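Long-range contacts in hydrogenase maturation factor (Thermoanaerobacter tengcongensis, PDB 3VTH), which probably uses carbamoyl phosphate and ATP to carbamoylate the C-terminal cysteine of HypE during maturation of [NiFe]-hydrogenases: residues Phe17-Gln21 and Val105-Pro109; Val20-Arg26 and Tyr43-Leu49; Tyr129-Phe133 and Leu316-Glu320; Phe143-Ile149 and Tyr446-Arg451; Pro150-Ala154 and Gln182-Cys186. All coordinates share one frame; numbering follows the deposited sequence.

Interaction 1 of 5, residues Phe17-Gln21 and Val105-Pro109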
# COMPACT_ATOMS: atom_id res chain seq x y z
N PHE A 17 -5.69 8.58 -22.90
CA PHE A 17 -6.16 7.63 -21.91
C PHE A 17 -5.16 7.47 -20.77
O PHE A 17 -3.96 7.61 -20.99
CB PHE A 17 -6.38 6.25 -22.57
CG PHE A 17 -7.32 6.29 -23.74
CD1 PHE A 17 -6.83 6.25 -25.04
CD2 PHE A 17 -8.69 6.38 -23.55
CE1 PHE A 17 -7.70 6.28 -26.15
CE2 PHE A 17 -9.58 6.41 -24.64
CZ PHE A 17 -9.08 6.36 -25.94
N GLY A 18 -5.66 7.11 -19.59
CA GLY A 18 -4.84 6.92 -18.39
C GLY A 18 -5.34 7.84 -17.29
O GLY A 18 -6.52 8.18 -17.23
N ILE A 19 -4.44 8.23 -16.38
CA ILE A 19 -4.78 9.27 -15.42
C ILE A 19 -4.63 10.60 -16.15
O ILE A 19 -3.54 11.15 -16.28
CB ILE A 19 -3.93 9.20 -14.14
CG1 ILE A 19 -4.12 7.82 -13.45
CG2 ILE A 19 -4.28 10.38 -13.18
CD1 ILE A 19 -3.24 7.59 -12.20
N VAL A 20 -5.74 11.09 -16.70
CA VAL A 20 -5.70 12.24 -17.59
C VAL A 20 -6.77 13.28 -17.23
O VAL A 20 -6.99 14.24 -17.98
CB VAL A 20 -5.82 11.80 -19.07
CG1 VAL A 20 -4.64 10.89 -19.47
CG2 VAL A 20 -7.16 11.06 -19.31
N GLN A 21 -7.44 13.08 -16.09
CA GLN A 21 -8.45 14.04 -15.60
C GLN A 21 -8.05 14.46 -14.19
O GLN A 21 -7.42 13.67 -13.47
CB GLN A 21 -9.85 13.41 -15.56
CG GLN A 21 -10.34 12.89 -16.91
CD GLN A 21 -11.75 12.35 -16.84
OE1 GLN A 21 -12.33 12.20 -15.76
NE2 GLN A 21 -12.31 12.02 -18.01
N VAL A 105 -12.64 5.53 -16.90
CA VAL A 105 -11.38 6.24 -16.85
C VAL A 105 -10.74 6.07 -15.47
O VAL A 105 -11.44 6.08 -14.45
CB VAL A 105 -11.57 7.75 -17.21
CG1 VAL A 105 -12.52 8.43 -16.24
CG2 VAL A 105 -10.21 8.49 -17.25
N PRO A 106 -9.41 5.90 -15.43
CA PRO A 106 -8.73 5.89 -14.14
C PRO A 106 -8.94 7.22 -13.38
O PRO A 106 -9.27 8.25 -13.99
CB PRO A 106 -7.26 5.75 -14.53
CG PRO A 106 -7.31 4.96 -15.82
CD PRO A 106 -8.52 5.49 -16.54
N VAL A 107 -8.76 7.17 -12.05
CA VAL A 107 -8.90 8.31 -11.15
C VAL A 107 -7.55 8.58 -10.48
O VAL A 107 -6.87 7.64 -10.04
CB VAL A 107 -10.03 8.06 -10.11
CG1 VAL A 107 -9.98 9.07 -8.94
CG2 VAL A 107 -11.42 8.14 -10.79
N SER A 108 -7.17 9.86 -10.44
CA SER A 108 -5.92 10.26 -9.80
C SER A 108 -5.90 9.95 -8.30
O SER A 108 -6.90 10.16 -7.62
CB SER A 108 -5.66 11.76 -10.00
OG SER A 108 -4.42 12.13 -9.37
N PRO A 109 -4.76 9.46 -7.78
CA PRO A 109 -4.64 9.47 -6.32
C PRO A 109 -4.60 10.91 -5.76
O PRO A 109 -4.37 11.88 -6.49
CB PRO A 109 -3.29 8.77 -6.06
CG PRO A 109 -3.06 7.92 -7.30
CD PRO A 109 -3.64 8.75 -8.43
O HOH W 1 -8.72 11.80 -11.80
O HOH W 2 -10.95 10.69 -13.51
O HOH W 3 -7.84 10.48 -14.51
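Ile19 lies obliquely across Pro106, its CG1 3.9 Å from CB of the proline ring, and its two ends spread along the 105-109 loop. With CG1 beside the backbone N (chi1 -59°), CG2 stands anti to it and rests on Ser108, 3.7 Å from CB, while CD1 reaches past it to Pro109, the two side chains meeting at about a right angle. The pyrrolidine of Pro106 backs onto the peptide of Gly18, with CD 3.4 Å from Gly18 O. The amide of Gln21 slants over the methyls of Val105, OE1 lying 3.8 Å from CG1; its NE2 is hydrogen-bonded to Gly48 O and its OE1 to Tyr151 N. No direct hydrogen bond joins the two segments. Instead one water donates to Gln21 O and accepts from Ser108 N, 2.8 Å each, and another accepts from Gln21 N and lies within hydrogen-bonding distance of Pro106 O. Apolar packing and water bridges thus join the acylphosphatase-like domain to the linker leading into the first zinc finger.

Interaction 2 of 5, residues Val20-Arg26 and Tyr43-Leu49. With PO4 (phosphate ion), chain E.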
# COMPACT_ATOMS: atom_id res chain seq x y z
N VAL A 20 -5.74 11.09 -16.70
CA VAL A 20 -5.70 12.24 -17.59
C VAL A 20 -6.77 13.28 -17.23
O VAL A 20 -6.99 14.24 -17.98
CB VAL A 20 -5.82 11.80 -19.07
CG1 VAL A 20 -4.64 10.89 -19.47
CG2 VAL A 20 -7.16 11.06 -19.31
N GLN A 21 -7.44 13.08 -16.09
CA GLN A 21 -8.45 14.04 -15.60
C GLN A 21 -8.05 14.46 -14.19
O GLN A 21 -7.42 13.67 -13.47
CB GLN A 21 -9.85 13.41 -15.56
CG GLN A 21 -10.34 12.89 -16.91
CD GLN A 21 -11.75 12.35 -16.84
OE1 GLN A 21 -12.33 12.20 -15.76
NE2 GLN A 21 -12.31 12.02 -18.01
N GLY A 22 -8.41 15.68 -13.82
CA GLY A 22 -7.99 16.26 -12.55
C GLY A 22 -6.52 16.59 -12.47
O GLY A 22 -5.94 16.65 -11.36
N VAL A 23 -5.91 16.82 -13.62
CA VAL A 23 -4.46 17.06 -13.70
C VAL A 23 -4.20 18.39 -14.40
O VAL A 23 -3.06 18.74 -14.68
CB VAL A 23 -3.70 15.87 -14.39
CG1 VAL A 23 -4.01 14.55 -13.68
CG2 VAL A 23 -4.08 15.74 -15.89
N GLY A 24 -5.26 19.14 -14.67
CA GLY A 24 -5.13 20.37 -15.46
C GLY A 24 -4.84 20.11 -16.93
O GLY A 24 -4.22 20.94 -17.61
N PHE A 25 -5.33 18.98 -17.44
CA PHE A 25 -5.16 18.68 -18.86
C PHE A 25 -5.97 19.59 -19.78
O PHE A 25 -5.51 19.97 -20.85
CB PHE A 25 -5.46 17.21 -19.15
CG PHE A 25 -4.39 16.51 -19.95
CD1 PHE A 25 -3.94 15.24 -19.56
CD2 PHE A 25 -3.84 17.10 -21.09
CE1 PHE A 25 -2.95 14.56 -20.30
CE2 PHE A 25 -2.85 16.43 -21.85
CZ PHE A 25 -2.41 15.17 -21.45
N ARG A 26 -7.18 19.95 -19.37
CA ARG A 26 -8.00 20.87 -20.17
C ARG A 26 -7.36 22.25 -20.32
O ARG A 26 -7.16 22.69 -21.45
CB ARG A 26 -9.46 20.92 -19.68
CG ARG A 26 -10.24 19.63 -20.03
CD ARG A 26 -11.57 19.56 -19.32
NE ARG A 26 -11.41 19.33 -17.87
CZ ARG A 26 -12.42 19.27 -17.00
NH1 ARG A 26 -13.69 19.41 -17.42
NH2 ARG A 26 -12.16 19.04 -15.71
N TYR A 43 -12.55 18.47 -24.06
CA TYR A 43 -13.42 18.16 -22.94
C TYR A 43 -13.07 16.82 -22.32
O TYR A 43 -12.48 15.95 -22.98
CB TYR A 43 -14.91 18.20 -23.35
CG TYR A 43 -15.34 17.23 -24.45
CD1 TYR A 43 -15.40 17.64 -25.78
CD2 TYR A 43 -15.71 15.93 -24.14
CE1 TYR A 43 -15.81 16.76 -26.79
CE2 TYR A 43 -16.11 15.03 -25.15
CZ TYR A 43 -16.16 15.46 -26.47
OH TYR A 43 -16.55 14.60 -27.45
N ASN A 44 -13.43 16.66 -21.06
CA ASN A 44 -13.35 15.39 -20.37
C ASN A 44 -14.51 14.52 -20.79
O ASN A 44 -15.66 14.98 -20.79
CB ASN A 44 -13.41 15.60 -18.85
CG ASN A 44 -12.07 15.98 -18.26
OD1 ASN A 44 -11.94 16.13 -17.05
ND2 ASN A 44 -11.06 16.16 -19.13
N ASN A 45 -14.25 13.28 -21.16
CA ASN A 45 -15.35 12.36 -21.44
C ASN A 45 -15.24 11.17 -20.50
O ASN A 45 -14.39 11.19 -19.62
CB ASN A 45 -15.47 12.00 -22.93
CG ASN A 45 -14.32 11.15 -23.43
OD1 ASN A 45 -13.48 10.68 -22.66
ND2 ASN A 45 -14.28 10.94 -24.74
N SER A 46 -16.08 10.16 -20.65
CA SER A 46 -16.06 9.10 -19.66
C SER A 46 -14.87 8.14 -19.83
O SER A 46 -14.65 7.30 -18.98
CB SER A 46 -17.41 8.38 -19.55
OG SER A 46 -17.90 7.97 -20.81
N SER A 47 -14.08 8.30 -20.88
CA SER A 47 -12.97 7.39 -21.12
C SER A 47 -11.61 8.08 -21.03
O SER A 47 -10.56 7.42 -21.11
CB SER A 47 -13.17 6.61 -22.44
OG SER A 47 -12.91 7.45 -23.54
N GLY A 48 -11.63 9.39 -20.82
CA GLY A 48 -10.42 10.16 -20.66
C GLY A 48 -10.54 11.60 -21.14
O GLY A 48 -11.37 12.38 -20.65
N LEU A 49 -9.68 11.95 -22.09
CA LEU A 49 -9.64 13.29 -22.62
C LEU A 49 -9.89 13.23 -24.12
O LEU A 49 -9.32 12.39 -24.81
CB LEU A 49 -8.31 13.97 -22.29
CG LEU A 49 -8.20 15.44 -22.71
CD1 LEU A 49 -8.92 16.35 -21.73
CD2 LEU A 49 -6.75 15.82 -22.86
P PO4 E . -8.54 18.44 -15.77
O1 PO4 E . -8.06 19.06 -14.49
O2 PO4 E . -7.47 17.53 -16.34
O3 PO4 E . -9.75 17.60 -15.47
O4 PO4 E . -8.86 19.52 -16.78
O HOH W 4 -14.98 19.07 -20.08
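Arg26 and Asn44 are brought together by first torsions that set CG beside the backbone N in both, chi1 -72° and -82°, and by a bend at chi3 that turns the arginine's guanidinium toward the bound phosphate. The Asn44 amide then lies over the face of that guanidinium, their planes 23° apart, and on Gln21 it is stacked almost parallel, the two amides sliding past each other. Gln21 NE2 donates to Gly48 O at 2.8 Å, in its own amide plane, and more weakly to Asn45 O, bridging the turn between strands 39-45 and 48-55. Nearby, Leu49 CD2 makes a CH-pi contact over the Phe25 ring, 4.0 Å from its centroid.

Five consecutive backbone N-H groups, from Gly22 to Arg26, wrap the phosphate, with Gly24 N 2.8 Å from O1. Arg26 NE adds a nearly straight bond to O4 at 2.8 Å and NH2 one to O3, while NH1 is held by Asp152 in a salt bridge and by a water shared with Asn44 N. With an alanine in place of Arg26, the phosphate would probably lose its side-chain clamp and Asp152 its arginine partner. This cradle matches the anion-binding loop of acylphosphatases, in which arginine and asparagine are the predicted active-site pair; the phosphate, probably from the crystallisation liquor, marks where an acyl phosphate group would be expected to sit.

Interaction 3 of 5, residues Tyr129-Phe133 and Leu316-Glu320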
# COMPACT_ATOMS: atom_id res chain seq x y z
N TYR A 129 -2.58 33.37 1.59
CA TYR A 129 -1.67 33.26 2.74
C TYR A 129 -2.35 32.51 3.87
O TYR A 129 -3.42 32.91 4.34
CB TYR A 129 -1.25 34.66 3.21
CG TYR A 129 -0.31 34.70 4.40
CD1 TYR A 129 0.91 34.00 4.39
CD2 TYR A 129 -0.61 35.47 5.52
CE1 TYR A 129 1.79 34.06 5.48
CE2 TYR A 129 0.26 35.55 6.62
CZ TYR A 129 1.45 34.83 6.59
OH TYR A 129 2.32 34.90 7.66
N ARG A 130 -1.74 31.39 4.28
CA ARG A 130 -2.23 30.57 5.40
C ARG A 130 -3.62 29.95 5.15
O ARG A 130 -4.25 29.46 6.08
CB ARG A 130 -2.19 31.36 6.73
CG ARG A 130 -0.80 31.89 7.11
CD ARG A 130 -0.82 32.68 8.45
NE ARG A 130 -1.48 31.90 9.50
CZ ARG A 130 -0.89 30.92 10.19
NH1 ARG A 130 0.38 30.60 9.96
NH2 ARG A 130 -1.58 30.24 11.11
N TYR A 131 -4.07 29.94 3.90
CA TYR A 131 -5.32 29.27 3.56
C TYR A 131 -5.16 27.74 3.67
O TYR A 131 -4.37 27.13 2.93
CB TYR A 131 -5.82 29.73 2.17
CG TYR A 131 -7.02 28.98 1.65
CD1 TYR A 131 -6.98 28.35 0.42
CD2 TYR A 131 -8.21 28.91 2.39
CE1 TYR A 131 -8.09 27.67 -0.08
CE2 TYR A 131 -9.32 28.21 1.90
CZ TYR A 131 -9.25 27.60 0.67
OH TYR A 131 -10.32 26.91 0.18
N PRO A 132 -5.89 27.11 4.61
CA PRO A 132 -5.66 25.71 5.00
C PRO A 132 -6.06 24.69 3.94
O PRO A 132 -5.80 23.50 4.12
CB PRO A 132 -6.55 25.54 6.24
CG PRO A 132 -6.88 26.93 6.68
CD PRO A 132 -6.96 27.71 5.42
N PHE A 133 -6.69 25.14 2.85
CA PHE A 133 -7.13 24.21 1.80
C PHE A 133 -6.62 24.59 0.41
O PHE A 133 -7.17 24.17 -0.63
CB PHE A 133 -8.66 24.04 1.82
CG PHE A 133 -9.17 23.53 3.15
CD1 PHE A 133 -9.12 22.17 3.44
CD2 PHE A 133 -9.61 24.41 4.12
CE1 PHE A 133 -9.55 21.69 4.69
CE2 PHE A 133 -10.05 23.95 5.36
CZ PHE A 133 -10.02 22.60 5.65
N LEU A 316 1.22 24.47 8.19
CA LEU A 316 0.81 25.49 9.16
C LEU A 316 1.12 25.06 10.60
O LEU A 316 1.67 25.83 11.39
CB LEU A 316 -0.68 25.81 8.99
CG LEU A 316 -1.09 26.52 7.69
CD1 LEU A 316 -2.61 26.61 7.57
CD2 LEU A 316 -0.44 27.88 7.56
N LEU A 317 0.77 23.82 10.93
CA LEU A 317 1.04 23.29 12.27
C LEU A 317 2.53 23.28 12.58
O LEU A 317 2.94 23.64 13.69
CB LEU A 317 0.44 21.88 12.42
CG LEU A 317 0.55 21.20 13.81
CD1 LEU A 317 -0.04 22.12 14.93
CD2 LEU A 317 -0.11 19.82 13.80
N MET A 318 3.34 22.89 11.59
CA MET A 318 4.80 22.82 11.73
C MET A 318 5.48 24.15 12.07
O MET A 318 6.50 24.15 12.76
CB MET A 318 5.44 22.18 10.48
CG MET A 318 5.22 20.67 10.34
SD MET A 318 5.89 19.80 11.77
CE MET A 318 5.54 18.09 11.37
N GLU A 319 4.93 25.27 11.60
CA GLU A 319 5.45 26.56 12.05
C GLU A 319 5.10 26.88 13.52
O GLU A 319 5.72 27.76 14.13
CB GLU A 319 5.09 27.73 11.09
CG GLU A 319 3.93 27.46 10.14
CD GLU A 319 3.81 28.46 8.99
OE1 GLU A 319 3.67 28.02 7.82
OE2 GLU A 319 3.83 29.68 9.24
N GLU A 320 4.15 26.15 14.10
CA GLU A 320 3.72 26.41 15.49
C GLU A 320 4.37 25.50 16.53
O GLU A 320 4.49 25.89 17.69
CB GLU A 320 2.19 26.36 15.64
CG GLU A 320 1.40 27.37 14.78
CD GLU A 320 1.83 28.82 14.98
OE1 GLU A 320 2.07 29.24 16.14
OE2 GLU A 320 1.90 29.55 13.97
O HOH W 5 0.85 28.50 11.49
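Leu316 presses its two methyls against the loop 129-133 and forms the close-packed half of this contact. CD1 sits 3.6 Å from Arg130 O and also touches Pro132, at 4.3 Å from CB. CD2 lies over one face of the Arg130 guanidinium, toward its rim, 3.7 Å from NH1. The arginine gets there by a bend at chi3 (51°), which folds its end back over the leucine, and its CG meanwhile covers the centre of the Tyr129 ring.

The polar side is looser. Glu319, an exposed residue, approaches the guanidinium edge in its plane, but OE2 stays 3.6 Å from Arg130 NH1, a long salt bridge with the carboxylate turned steeply to the guanidinium. Glu320 OE2 is reached through a water that accepts from Arg130 NH1 at 2.6 Å and donates both to this carboxylate and to Leu316 O. Asp203 offers NH2 a long, weak ion pair.

A leucine in place of Arg130 would probably cost Glu319 its long salt bridge and the water its donor, breaking the bridge to Glu320. The contact joins the first zinc-finger region to helix 312-320 of the YrdC-like domain: apolar packing of Leu316 makes the fit, and a long salt bridge and a water bridge border it on the polar side.

Interaction 4 of 5, residues Phe143-Ile149 and Tyr446-Arg451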
# COMPACT_ATOMS: atom_id res chain seq x y z
N PHE A 143 -8.98 11.38 -5.50
CA PHE A 143 -9.78 10.21 -5.13
C PHE A 143 -10.68 10.43 -3.91
O PHE A 143 -11.90 10.19 -3.96
CB PHE A 143 -8.87 9.00 -4.87
CG PHE A 143 -9.61 7.79 -4.38
CD1 PHE A 143 -9.34 7.27 -3.12
CD2 PHE A 143 -10.60 7.20 -5.16
CE1 PHE A 143 -10.05 6.13 -2.66
CE2 PHE A 143 -11.31 6.07 -4.71
CZ PHE A 143 -11.03 5.54 -3.47
N SER A 144 -10.09 10.92 -2.81
CA SER A 144 -10.84 11.09 -1.57
C SER A 144 -12.11 11.94 -1.71
O SER A 144 -13.05 11.73 -0.95
CB SER A 144 -9.96 11.70 -0.46
OG SER A 144 -9.44 12.96 -0.89
N ILE A 145 -12.15 12.88 -2.65
CA ILE A 145 -13.32 13.75 -2.78
C ILE A 145 -14.12 13.57 -4.08
O ILE A 145 -15.06 14.31 -4.33
CB ILE A 145 -12.95 15.24 -2.60
CG1 ILE A 145 -12.01 15.71 -3.72
CG2 ILE A 145 -12.33 15.47 -1.17
CD1 ILE A 145 -11.86 17.22 -3.77
N ILE A 146 -13.77 12.56 -4.87
CA ILE A 146 -14.42 12.33 -6.18
C ILE A 146 -15.60 11.36 -6.01
O ILE A 146 -15.44 10.26 -5.49
CB ILE A 146 -13.39 11.84 -7.24
CG1 ILE A 146 -12.49 13.01 -7.67
CG2 ILE A 146 -14.09 11.23 -8.50
CD1 ILE A 146 -11.18 12.58 -8.40
N GLU A 147 -16.79 11.78 -6.46
CA GLU A 147 -17.99 10.95 -6.36
C GLU A 147 -18.24 10.13 -7.62
O GLU A 147 -18.89 9.09 -7.56
CB GLU A 147 -19.22 11.82 -6.10
CG GLU A 147 -19.13 12.73 -4.89
CD GLU A 147 -20.35 13.62 -4.75
OE1 GLU A 147 -21.13 13.73 -5.72
OE2 GLU A 147 -20.52 14.21 -3.68
N ASP A 148 -17.75 10.63 -8.75
CA ASP A 148 -18.13 10.11 -10.06
C ASP A 148 -17.24 10.79 -11.08
O ASP A 148 -16.58 11.79 -10.78
CB ASP A 148 -19.60 10.46 -10.35
CG ASP A 148 -20.24 9.58 -11.43
OD1 ASP A 148 -19.64 8.57 -11.87
OD2 ASP A 148 -21.37 9.90 -11.84
N ILE A 149 -17.22 10.24 -12.30
CA ILE A 149 -16.48 10.81 -13.42
C ILE A 149 -17.51 11.07 -14.52
O ILE A 149 -18.63 10.58 -14.39
CB ILE A 149 -15.34 9.86 -13.91
CG1 ILE A 149 -15.87 8.47 -14.34
CG2 ILE A 149 -14.30 9.72 -12.83
CD1 ILE A 149 -16.47 8.43 -15.76
N TYR A 446 -16.14 1.08 -5.92
CA TYR A 446 -15.18 0.87 -7.01
C TYR A 446 -15.91 0.39 -8.27
O TYR A 446 -15.59 0.83 -9.37
CB TYR A 446 -14.09 -0.13 -6.58
CG TYR A 446 -12.87 0.50 -5.91
CD1 TYR A 446 -11.61 0.43 -6.52
CD2 TYR A 446 -12.97 1.15 -4.67
CE1 TYR A 446 -10.48 0.99 -5.92
CE2 TYR A 446 -11.85 1.71 -4.04
CZ TYR A 446 -10.61 1.62 -4.68
OH TYR A 446 -9.49 2.17 -4.07
N LYS A 447 -16.89 -0.50 -8.11
CA LYS A 447 -17.72 -0.93 -9.25
C LYS A 447 -18.45 0.23 -9.92
O LYS A 447 -18.53 0.30 -11.14
CB LYS A 447 -18.75 -1.99 -8.85
CG LYS A 447 -18.13 -3.36 -8.50
CD LYS A 447 -19.20 -4.45 -8.32
CE LYS A 447 -20.12 -4.15 -7.17
NZ LYS A 447 -21.15 -5.22 -7.02
N LYS A 448 -18.98 1.14 -9.11
CA LYS A 448 -19.64 2.33 -9.65
C LYS A 448 -18.62 3.30 -10.25
O LYS A 448 -18.81 3.80 -11.35
CB LYS A 448 -20.43 3.04 -8.55
CG LYS A 448 -21.59 2.22 -8.01
CD LYS A 448 -22.51 3.08 -7.15
CE LYS A 448 -23.29 2.20 -6.16
NZ LYS A 448 -24.19 1.24 -6.88
N LEU A 449 -17.55 3.57 -9.52
CA LEU A 449 -16.58 4.57 -9.96
C LEU A 449 -15.93 4.17 -11.30
O LEU A 449 -15.79 5.01 -12.21
CB LEU A 449 -15.53 4.81 -8.89
CG LEU A 449 -14.56 5.98 -9.13
CD1 LEU A 449 -15.31 7.28 -9.44
CD2 LEU A 449 -13.66 6.15 -7.94
N PHE A 450 -15.54 2.90 -11.41
CA PHE A 450 -14.86 2.42 -12.61
C PHE A 450 -15.74 1.64 -13.60
O PHE A 450 -15.23 1.09 -14.58
CB PHE A 450 -13.59 1.65 -12.23
CG PHE A 450 -12.63 2.47 -11.42
CD1 PHE A 450 -12.03 3.60 -11.97
CD2 PHE A 450 -12.36 2.14 -10.09
CE1 PHE A 450 -11.15 4.38 -11.22
CE2 PHE A 450 -11.49 2.92 -9.34
CZ PHE A 450 -10.88 4.04 -9.90
N ARG A 451 -17.05 1.62 -13.35
CA ARG A 451 -18.03 0.96 -14.23
C ARG A 451 -17.73 -0.54 -14.43
O ARG A 451 -17.86 -1.06 -15.53
CB ARG A 451 -18.14 1.69 -15.58
CG ARG A 451 -18.93 3.00 -15.52
CD ARG A 451 -18.11 4.17 -14.99
NE ARG A 451 -18.80 5.44 -15.26
CZ ARG A 451 -19.08 6.37 -14.34
NH1 ARG A 451 -18.71 6.20 -13.07
NH2 ARG A 451 -19.72 7.48 -14.71
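Leu449, at the end of helix 433-449 in the Kae1-like domain, is the bump that docks on the loop 143-149 beyond the zinc ligand Cys139. Its CG stands anti to the backbone N (chi1 -172°), and the two methyls part company: CD2 abuts the edge of the Phe143 ring, 4.0 Å from CE2, whereas CD1 enters a hollow lined by Ile146 CG2, the Asp148 CA at 4.0 Å and Ile149 CG2. Beside this, the Phe143 ring leans on Tyr446 in an oblique pair, centroids 5.9 Å apart and planes at 63°, with CZ 4.0 Å from Tyr446 CE2; the tyrosine hydroxyl is hydrogen-bonded to His425 ND1. At the far end Ile149 is a second bump, its CD1 lying 3.5 Å from Arg451 NH2 over one face of the guanidinium. The edge of that same group clasps Asp148, while Glu100 takes a second salt bridge from NH2. Both terminal nitrogens of Arg451 converge on a single oxygen, Asp148 OD1, at 2.8 Å from NH1 and 3.0 Å from NH2.

Interaction 5 of 5, residues Pro150-Ala154 and Gln182-Cys186. With ZN (zinc ion), chain D.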
# COMPACT_ATOMS: atom_id res chain seq x y z
N PRO A 150 -17.16 11.85 -15.57
CA PRO A 150 -15.92 12.58 -15.84
C PRO A 150 -15.64 13.59 -14.73
O PRO A 150 -16.58 14.23 -14.22
CB PRO A 150 -16.21 13.31 -17.15
CG PRO A 150 -17.29 12.57 -17.80
CD PRO A 150 -18.12 11.98 -16.68
N TYR A 151 -14.37 13.72 -14.37
CA TYR A 151 -13.95 14.63 -13.31
C TYR A 151 -14.38 16.07 -13.63
O TYR A 151 -14.11 16.57 -14.72
CB TYR A 151 -12.44 14.54 -13.09
CG TYR A 151 -11.87 15.55 -12.12
CD1 TYR A 151 -11.28 16.73 -12.58
CD2 TYR A 151 -11.90 15.32 -10.74
CE1 TYR A 151 -10.74 17.67 -11.69
CE2 TYR A 151 -11.35 16.24 -9.84
CZ TYR A 151 -10.77 17.40 -10.32
OH TYR A 151 -10.22 18.32 -9.46
N ASP A 152 -15.09 16.69 -12.69
CA ASP A 152 -15.47 18.09 -12.74
C ASP A 152 -15.81 18.47 -11.30
O ASP A 152 -16.16 17.61 -10.52
CB ASP A 152 -16.72 18.29 -13.60
CG ASP A 152 -16.39 18.52 -15.06
OD1 ASP A 152 -15.48 19.32 -15.37
OD2 ASP A 152 -17.05 17.88 -15.91
N ARG A 153 -15.76 19.76 -10.98
CA ARG A 153 -16.09 20.23 -9.63
C ARG A 153 -17.44 19.70 -9.13
O ARG A 153 -17.56 19.32 -7.96
CB ARG A 153 -16.11 21.77 -9.60
CG ARG A 153 -16.09 22.39 -8.17
CD ARG A 153 -16.35 23.89 -8.32
NE ARG A 153 -16.25 24.66 -7.08
CZ ARG A 153 -15.15 25.28 -6.67
NH1 ARG A 153 -14.01 25.19 -7.36
NH2 ARG A 153 -15.17 26.00 -5.55
N ALA A 154 -18.45 19.69 -10.01
CA ALA A 154 -19.79 19.25 -9.67
C ALA A 154 -19.87 17.78 -9.24
O ALA A 154 -20.85 17.36 -8.63
CB ALA A 154 -20.77 19.51 -10.86
N GLN A 182 -10.44 22.90 -11.46
CA GLN A 182 -11.71 22.42 -10.91
C GLN A 182 -11.87 22.63 -9.39
O GLN A 182 -12.97 22.94 -8.96
CB GLN A 182 -11.98 20.95 -11.29
CG GLN A 182 -12.24 20.75 -12.80
CD GLN A 182 -13.36 21.65 -13.32
OE1 GLN A 182 -14.49 21.63 -12.81
NE2 GLN A 182 -13.04 22.44 -14.33
N PRO A 183 -10.80 22.46 -8.59
CA PRO A 183 -10.99 22.66 -7.15
C PRO A 183 -10.74 24.09 -6.62
O PRO A 183 -10.72 24.28 -5.40
CB PRO A 183 -9.97 21.71 -6.54
CG PRO A 183 -8.86 21.65 -7.54
CD PRO A 183 -9.47 21.91 -8.91
N VAL A 184 -10.58 25.08 -7.49
CA VAL A 184 -10.23 26.44 -7.04
C VAL A 184 -11.18 27.01 -5.96
O VAL A 184 -12.41 27.00 -6.11
CB VAL A 184 -10.10 27.44 -8.24
CG1 VAL A 184 -11.44 27.62 -8.95
CG2 VAL A 184 -9.56 28.80 -7.77
N ALA A 185 -10.60 27.49 -4.87
CA ALA A 185 -11.36 28.09 -3.77
C ALA A 185 -10.42 28.96 -2.96
O ALA A 185 -9.21 28.96 -3.21
CB ALA A 185 -11.97 26.98 -2.89
N CYS A 186 -10.98 29.66 -1.97
CA CYS A 186 -10.21 30.60 -1.15
C CYS A 186 -10.85 30.73 0.23
O CYS A 186 -11.80 30.01 0.54
CB CYS A 186 -10.15 31.97 -1.84
SG CYS A 186 -11.72 32.91 -1.82
ZN ZN D . -12.95 32.14 -3.62
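Arg153 runs alongside the backbone of 182-186, its chain extended and CG anti to the backbone N (chi1 -165°). CB lies 3.4 Å from Gln182 O, CG 3.3 Å from it, and CD passes the same oxygen, from which NE is 4.2 Å away. A turn about CD-NE (chi4 94°) presents the guanidinium edge to the chain, with CZ 3.3 Å from Val184 O. NH1 donates to Val184 O at 2.7 Å and, from above the carbonyl plane, to Gln182 O at 3.0 Å. NH2 adds a second bond to Val184 O, so one carbonyl oxygen is gripped by two nitrogens that arrive over the same face of its plane; NH2 also holds Phe161 O.

Gln182 answers in the other direction. Bent at chi2, its amide sends OE1 back to the Arg153 backbone N, 2.9 Å away on a lone pair in the carbonyl plane at a nearly straight 165°, while NE2 is hydrogen-bonded to Tyr171 OH. Gln182 CB packs on Tyr151, 3.5 Å from CE1, and the tyrosine OH touches Pro183. Two residues on from Val184, Cys186 SG completes a zinc site with Cys164, Cys167 and Cys189. The contact thus ties the loop between Cys139, the last ligand of the first zinc, and Cys164, the first of the second, to the second finger, with Val184 against helix 165-171, and Tyr151 and Gln182 against Arg26 of helix 25-35.

Overall arrangement
From the N terminus, interactions 1 and 2 start from the same stretch. Interaction 2 closes a short loop within the acylphosphatase-like domain, and interaction 1 a longer one, ending on the linker to the zinc fingers. Both are complete before the others open. Interaction 3 reaches from the first finger region to the YrdC-like domain, and interaction 4 from beyond Cys139 to the Kae1-like domain; their segments alternate, so these loops cross. Interaction 5, joining the loop between Cys139 and Cys164 to the second finger, nests inside both. Interactions 1, 2, 4 and 5 touch one another, among others through Gln21 with Tyr151, Arg26 with Asp152, Ser108 with Phe143 and Ile146 with Tyr151, whereas interaction 3 touches only interaction 5, through Tyr131.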